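Local coordinates for SusD superfamily protein (Bacteroides vulgatus, PDB 3MYV), which probably binds polysaccharide at the outer membrane as a member of the SusD family, capturing glycans for uptake, at residues Met37-Asp42 against Asp263-Leu268; Cys57-Met62 against Ser69-Ser74. All coordinates share one frame; numbering follows the deposited sequence.

Contact 1 of 2, residues Met37-Asp42 against Asp263-Leu268; sequences MFAYGD and DSWGYL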
loop_
_atom_site.group_PDB
_atom_site.type_symbol
_atom_site.label_atom_id
_atom_site.label_comp_id
_atom_site.label_asym_id
_atom_site.label_seq_id
_atom_site.Cartn_x
_atom_site.Cartn_y
_atom_site.Cartn_z
HETATM N N MSE A 37 -7.905 0.491 0.863
HETATM C CA MSE A 37 -6.510 0.993 1.027
HETATM C C MSE A 37 -6.054 1.733 -0.247
HETATM O O MSE A 37 -5.358 2.752 -0.177
HETATM C CB MSE A 37 -5.528 -0.148 1.319
HETATM C CG MSE A 37 -4.994 -0.307 2.707
HETATM SE SE MSE A 37 -4.617 1.204 3.823
HETATM C CE MSE A 37 -4.049 2.559 2.626
ATOM N N PHE A 38 -6.500 1.249 -1.388
ATOM C CA PHE A 38 -6.102 1.777 -2.674
ATOM C C PHE A 38 -6.867 3.026 -2.969
ATOM O O PHE A 38 -6.293 3.991 -3.447
ATOM C CB PHE A 38 -6.269 0.716 -3.758
ATOM C CG PHE A 38 -5.494 -0.541 -3.461
ATOM C CD1 PHE A 38 -4.115 -0.552 -3.569
ATOM C CD2 PHE A 38 -6.130 -1.682 -3.044
ATOM C CE1 PHE A 38 -3.395 -1.681 -3.258
ATOM C CE2 PHE A 38 -5.423 -2.822 -2.735
ATOM C CZ PHE A 38 -4.061 -2.831 -2.841
ATOM N N ALA A 39 -8.161 3.028 -2.659
ATOM C CA ALA A 39 -8.956 4.250 -2.778
ATOM C C ALA A 39 -8.288 5.363 -1.997
ATOM O O ALA A 39 -8.187 6.503 -2.444
ATOM C CB ALA A 39 -10.368 4.008 -2.283
ATOM N N TYR A 40 -7.825 5.015 -0.811
ATOM C CA TYR A 40 -7.256 5.986 0.110
ATOM C C TYR A 40 -5.951 6.562 -0.449
ATOM O O TYR A 40 -5.797 7.779 -0.588
ATOM C CB TYR A 40 -7.023 5.307 1.467
ATOM C CG TYR A 40 -6.725 6.259 2.598
ATOM C CD1 TYR A 40 -5.444 6.743 2.801
ATOM C CD2 TYR A 40 -7.741 6.681 3.459
ATOM C CE1 TYR A 40 -5.158 7.634 3.850
ATOM C CE2 TYR A 40 -7.468 7.575 4.495
ATOM C CZ TYR A 40 -6.170 8.043 4.679
ATOM O OH TYR A 40 -5.923 8.932 5.703
ATOM N N GLY A 41 -5.046 5.675 -0.830
ATOM C CA GLY A 41 -3.746 6.078 -1.375
ATOM C C GLY A 41 -3.750 6.795 -2.724
ATOM O O GLY A 41 -2.887 7.624 -2.986
ATOM N N ASP A 42 -4.682 6.440 -3.606
ATOM C CA ASP A 42 -4.748 7.032 -4.942
ATOM C C ASP A 42 -5.674 8.241 -5.014
ATOM O O ASP A 42 -5.325 9.263 -5.614
ATOM C CB ASP A 42 -5.205 5.986 -5.954
ATOM C CG ASP A 42 -4.107 4.982 -6.286
ATOM O OD1 ASP A 42 -3.149 5.403 -6.935
ATOM O OD2 ASP A 42 -4.226 3.792 -5.913
ATOM N N ASP A 263 -17.575 -4.918 -5.461
ATOM C CA ASP A 263 -16.845 -3.908 -4.690
ATOM C C ASP A 263 -15.345 -4.159 -4.533
ATOM O O ASP A 263 -14.707 -3.547 -3.665
ATOM C CB ASP A 263 -17.531 -3.504 -3.364
ATOM C CG ASP A 263 -17.433 -4.556 -2.256
ATOM O OD1 ASP A 263 -17.072 -5.721 -2.474
ATOM O OD2 ASP A 263 -17.773 -4.175 -1.116
ATOM N N SER A 264 -14.804 -5.056 -5.363
ATOM C CA SER A 264 -13.345 -5.197 -5.546
ATOM C C SER A 264 -12.835 -3.965 -6.262
ATOM O O SER A 264 -13.557 -3.387 -7.085
ATOM C CB SER A 264 -12.984 -6.459 -6.378
ATOM O OG SER A 264 -13.384 -6.348 -7.740
ATOM N N TRP A 265 -11.598 -3.568 -5.949
ATOM C CA TRP A 265 -10.916 -2.457 -6.633
ATOM C C TRP A 265 -10.975 -2.576 -8.163
ATOM O O TRP A 265 -11.191 -1.582 -8.858
ATOM C CB TRP A 265 -9.456 -2.435 -6.172
ATOM C CG TRP A 265 -8.610 -1.211 -6.519
ATOM C CD1 TRP A 265 -7.342 -1.241 -7.007
ATOM C CD2 TRP A 265 -8.932 0.177 -6.328
ATOM N NE1 TRP A 265 -6.847 0.031 -7.140
ATOM C CE2 TRP A 265 -7.789 0.922 -6.708
ATOM C CE3 TRP A 265 -10.049 0.865 -5.841
ATOM C CZ2 TRP A 265 -7.756 2.302 -6.665
ATOM C CZ3 TRP A 265 -10.005 2.251 -5.787
ATOM C CH2 TRP A 265 -8.873 2.952 -6.194
ATOM N N GLY A 266 -10.807 -3.795 -8.676
ATOM C CA GLY A 266 -10.902 -4.054 -10.104
ATOM C C GLY A 266 -12.226 -3.675 -10.741
ATOM O O GLY A 266 -12.262 -3.165 -11.850
ATOM N N TYR A 267 -13.319 -3.891 -10.031
ATOM C CA TYR A 267 -14.633 -3.537 -10.543
ATOM C C TYR A 267 -14.980 -2.083 -10.298
ATOM O O TYR A 267 -15.598 -1.435 -11.147
ATOM C CB TYR A 267 -15.690 -4.469 -9.958
ATOM C CG TYR A 267 -16.994 -4.527 -10.698
ATOM C CD1 TYR A 267 -18.018 -3.622 -10.428
ATOM C CD2 TYR A 267 -17.256 -5.537 -11.625
ATOM C CE1 TYR A 267 -19.259 -3.708 -11.075
ATOM C CE2 TYR A 267 -18.464 -5.613 -12.273
ATOM C CZ TYR A 267 -19.485 -4.699 -11.999
ATOM O OH TYR A 267 -20.727 -4.814 -12.644
ATOM N N LEU A 268 -14.510 -1.534 -9.181
ATOM C CA LEU A 268 -14.757 -0.112 -8.888
ATOM C C LEU A 268 -14.076 0.828 -9.871
ATOM O O LEU A 268 -14.653 1.842 -10.250
ATOM C CB LEU A 268 -14.293 0.216 -7.476
ATOM C CG LEU A 268 -14.985 -0.518 -6.334
ATOM C CD1 LEU A 268 -14.255 -0.116 -5.030
ATOM C CD2 LEU A 268 -16.453 -0.177 -6.277
#
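One face of the Trp265 indole lies against the helix that carries Phe38 and Ala39, in the interior of this SusD-family fold. The indole belongs to the first turn of the short helix 265-268, and it meets helix 36-43 across a buried interface with no hydrogen bond between the two segments. Phe38 CB sits over the five-membered ring, 3.5 Å from its centroid and 21° off the normal, a CH-pi contact whose closest approach is Phe38 CB to Trp265 CE2 at 3.3 Å. The phenyl ring of Phe38 continues on the five-membered ring side as an offset stack, with centroids 5.0 Å apart and planes inclined by 26°. The six-membered end of the indole reaches the backbone: Ala39 N lies over the same face, 3.6 Å from Trp265 CH2, while Ala39 CB touches CZ3. With CG anti to the backbone N, the indole projects away from its own short helix and reaches across to helix 36-43. The indole N-H is held by Gly393, whose O accepts from Trp265 NE1 and whose N donates to Asp42 OD1, so one residue outside the segments holds a side chain from each of them. Asn329 of strand 329-333 touches both aromatic side chains. In 263-268, Ser264 is the N-cap of helix 265-268, its OG taking a weak bond from Tyr267 N. The carboxylate of Asp42 is turned only 18° from the indole plane, and its OD2 stands 3.9 Å from Trp265 CZ2.

Contact 2 of 2, residues Cys57-Met62 against Ser69-Ser74; sequences CNTCYM and SLNAGS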
loop_
_atom_site.group_PDB
_atom_site.type_symbol
_atom_site.label_atom_id
_atom_site.label_comp_id
_atom_site.label_asym_id
_atom_site.label_seq_id
_atom_site.Cartn_x
_atom_site.Cartn_y
_atom_site.Cartn_z
ATOM N N CYS A 57 -14.294 5.826 -3.000
ATOM C CA CYS A 57 -13.438 6.653 -3.854
ATOM C C CYS A 57 -13.806 8.132 -3.671
ATOM O O CYS A 57 -12.933 8.991 -3.548
ATOM C CB CYS A 57 -13.553 6.251 -5.331
ATOM S SG CYS A 57 -12.696 4.676 -5.727
ATOM N N ASN A 58 -15.106 8.410 -3.647
ATOM C CA ASN A 58 -15.602 9.773 -3.581
ATOM C C ASN A 58 -15.269 10.459 -2.231
ATOM O O ASN A 58 -14.725 11.556 -2.215
ATOM C CB ASN A 58 -17.086 9.794 -3.879
ATOM C CG ASN A 58 -17.630 11.193 -3.980
ATOM O OD1 ASN A 58 -17.974 11.792 -2.986
ATOM N ND2 ASN A 58 -17.703 11.712 -5.181
ATOM N N THR A 59 -15.572 9.782 -1.126
ATOM C CA THR A 59 -15.342 10.330 0.204
ATOM C C THR A 59 -13.835 10.464 0.450
ATOM O O THR A 59 -13.410 11.460 0.980
ATOM C CB THR A 59 -16.049 9.497 1.291
ATOM O OG1 THR A 59 -15.558 8.143 1.292
ATOM C CG2 THR A 59 -17.615 9.515 1.058
ATOM N N CYS A 60 -13.021 9.501 0.001
ATOM C CA CYS A 60 -11.550 9.704 0.083
ATOM C C CYS A 60 -11.084 10.914 -0.741
ATOM O O CYS A 60 -10.339 11.778 -0.255
ATOM C CB CYS A 60 -10.785 8.441 -0.328
ATOM S SG CYS A 60 -10.912 7.093 0.888
ATOM N N TYR A 61 -11.529 10.994 -1.984
ATOM C CA TYR A 61 -11.147 12.116 -2.849
ATOM C C TYR A 61 -11.529 13.460 -2.242
ATOM O O TYR A 61 -10.760 14.425 -2.285
ATOM C CB TYR A 61 -11.832 11.923 -4.195
ATOM C CG TYR A 61 -11.717 13.059 -5.159
ATOM C CD1 TYR A 61 -10.520 13.311 -5.812
ATOM C CD2 TYR A 61 -12.830 13.806 -5.512
ATOM C CE1 TYR A 61 -10.423 14.361 -6.755
ATOM C CE2 TYR A 61 -12.750 14.834 -6.446
ATOM C CZ TYR A 61 -11.546 15.100 -7.067
ATOM O OH TYR A 61 -11.484 16.122 -7.970
HETATM N N MSE A 62 -12.733 13.510 -1.682
HETATM C CA MSE A 62 -13.279 14.738 -1.107
HETATM C C MSE A 62 -12.866 14.952 0.358
HETATM O O MSE A 62 -13.322 15.906 0.993
HETATM C CB MSE A 62 -14.801 14.712 -1.228
HETATM C CG MSE A 62 -15.320 14.690 -2.664
HETATM SE SE MSE A 62 -14.834 16.237 -3.703
HETATM C CE MSE A 62 -15.852 17.655 -2.780
ATOM N N SER A 69 -18.677 8.718 11.213
ATOM C CA SER A 69 -18.774 8.059 9.909
ATOM C C SER A 69 -17.444 8.288 9.188
ATOM O O SER A 69 -17.277 9.274 8.460
ATOM C CB SER A 69 -19.949 8.633 9.105
ATOM O OG SER A 69 -20.236 7.855 7.960
ATOM N N LEU A 70 -16.488 7.384 9.398
ATOM C CA LEU A 70 -15.143 7.602 8.827
ATOM C C LEU A 70 -15.194 7.713 7.303
ATOM O O LEU A 70 -14.407 8.448 6.743
ATOM C CB LEU A 70 -14.121 6.572 9.272
ATOM C CG LEU A 70 -13.295 6.913 10.519
ATOM C CD1 LEU A 70 -14.161 7.220 11.770
ATOM C CD2 LEU A 70 -12.283 5.815 10.800
ATOM N N ASN A 71 -16.119 7.018 6.640
ATOM C CA ASN A 71 -16.214 7.050 5.179
ATOM C C ASN A 71 -14.870 6.658 4.574
ATOM O O ASN A 71 -14.371 7.300 3.637
ATOM C CB ASN A 71 -16.666 8.421 4.653
ATOM C CG ASN A 71 -18.007 8.884 5.236
ATOM O OD1 ASN A 71 -18.843 8.075 5.592
ATOM N ND2 ASN A 71 -18.217 10.197 5.292
ATOM N N ALA A 72 -14.305 5.575 5.103
ATOM C CA ALA A 72 -13.013 5.073 4.658
ATOM C C ALA A 72 -12.975 3.555 4.767
ATOM O O ALA A 72 -12.043 2.981 5.321
ATOM C CB ALA A 72 -11.849 5.733 5.462
ATOM N N GLY A 73 -13.998 2.905 4.225
ATOM C CA GLY A 73 -14.067 1.458 4.260
ATOM C C GLY A 73 -14.062 0.940 5.695
ATOM O O GLY A 73 -14.869 1.375 6.504
ATOM N N SER A 74 -13.144 0.023 5.992
ATOM C CA SER A 74 -12.912 -0.507 7.359
ATOM C C SER A 74 -11.466 -0.307 7.830
ATOM O O SER A 74 -10.871 -1.167 8.527
ATOM C CB SER A 74 -13.244 -1.992 7.368
ATOM O OG SER A 74 -14.617 -2.159 7.073
#
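Thr59 OG1 donates to the backbone O of Asn71 at 2.8 Å, tying helix 56-61 to the loop that leads on to helix 77-94. The hydroxyl comes in from above the carbonyl plane, 35° out of it, with a C=O...donor angle of 129°. A chi1 of 60° places OG1 between the backbone N and carbonyl carbon of Thr59, where Gly55 O and Val56 O, one turn back, are weak, competing acceptors for the proton given to Asn71 O. Apolar packing backs up the bond: Thr59 CB lies 3.6 Å from Asn71 CB, and Thr59 CG2 also flanks that CB. The Asn71 amide serves its own loop instead, its OD1 accepting from Ser69 OG at 2.8 Å and its ND2 donating to Asn64 O. These two bonds probably steady a residue whose backbone adopts left-handed helical angles. With a valine here in place of Thr59, the Asn71 carbonyl would probably lose its hydroxyl donor and the loop its polar tie to the helix. Beside the bond, Cys60 SG remains 4.4 Å from Asn71 O, a loose approach. The chemistry is thus that of one side-chain-to-backbone bond, which depends on the loop's main-chain course at Asn71, a course the Asn71 side chain is likely to hold.

How the contacts relate
From the N terminus, the chain passes through helix 36-43, strand 48-50 and helix 56-61, then turns back on itself, and contact 2, with six residues between its segments, closes a small loop before helix 77-94. Contact 1 closes a far longer loop, since 220 residues separate its segments, and contact 2 falls wholly within it. Contact 1 joins the N-terminal part of the chain to the later region around helix 265-268. The centres are about 11 Å apart and helix 56-61 bridges them: Cys57 SG packs on Trp265 CZ3 at 3.6 Å, and Cys60 SG on Tyr40 CA at 3.9 Å. Helix 56-61 thus packs against both halves of contact 1.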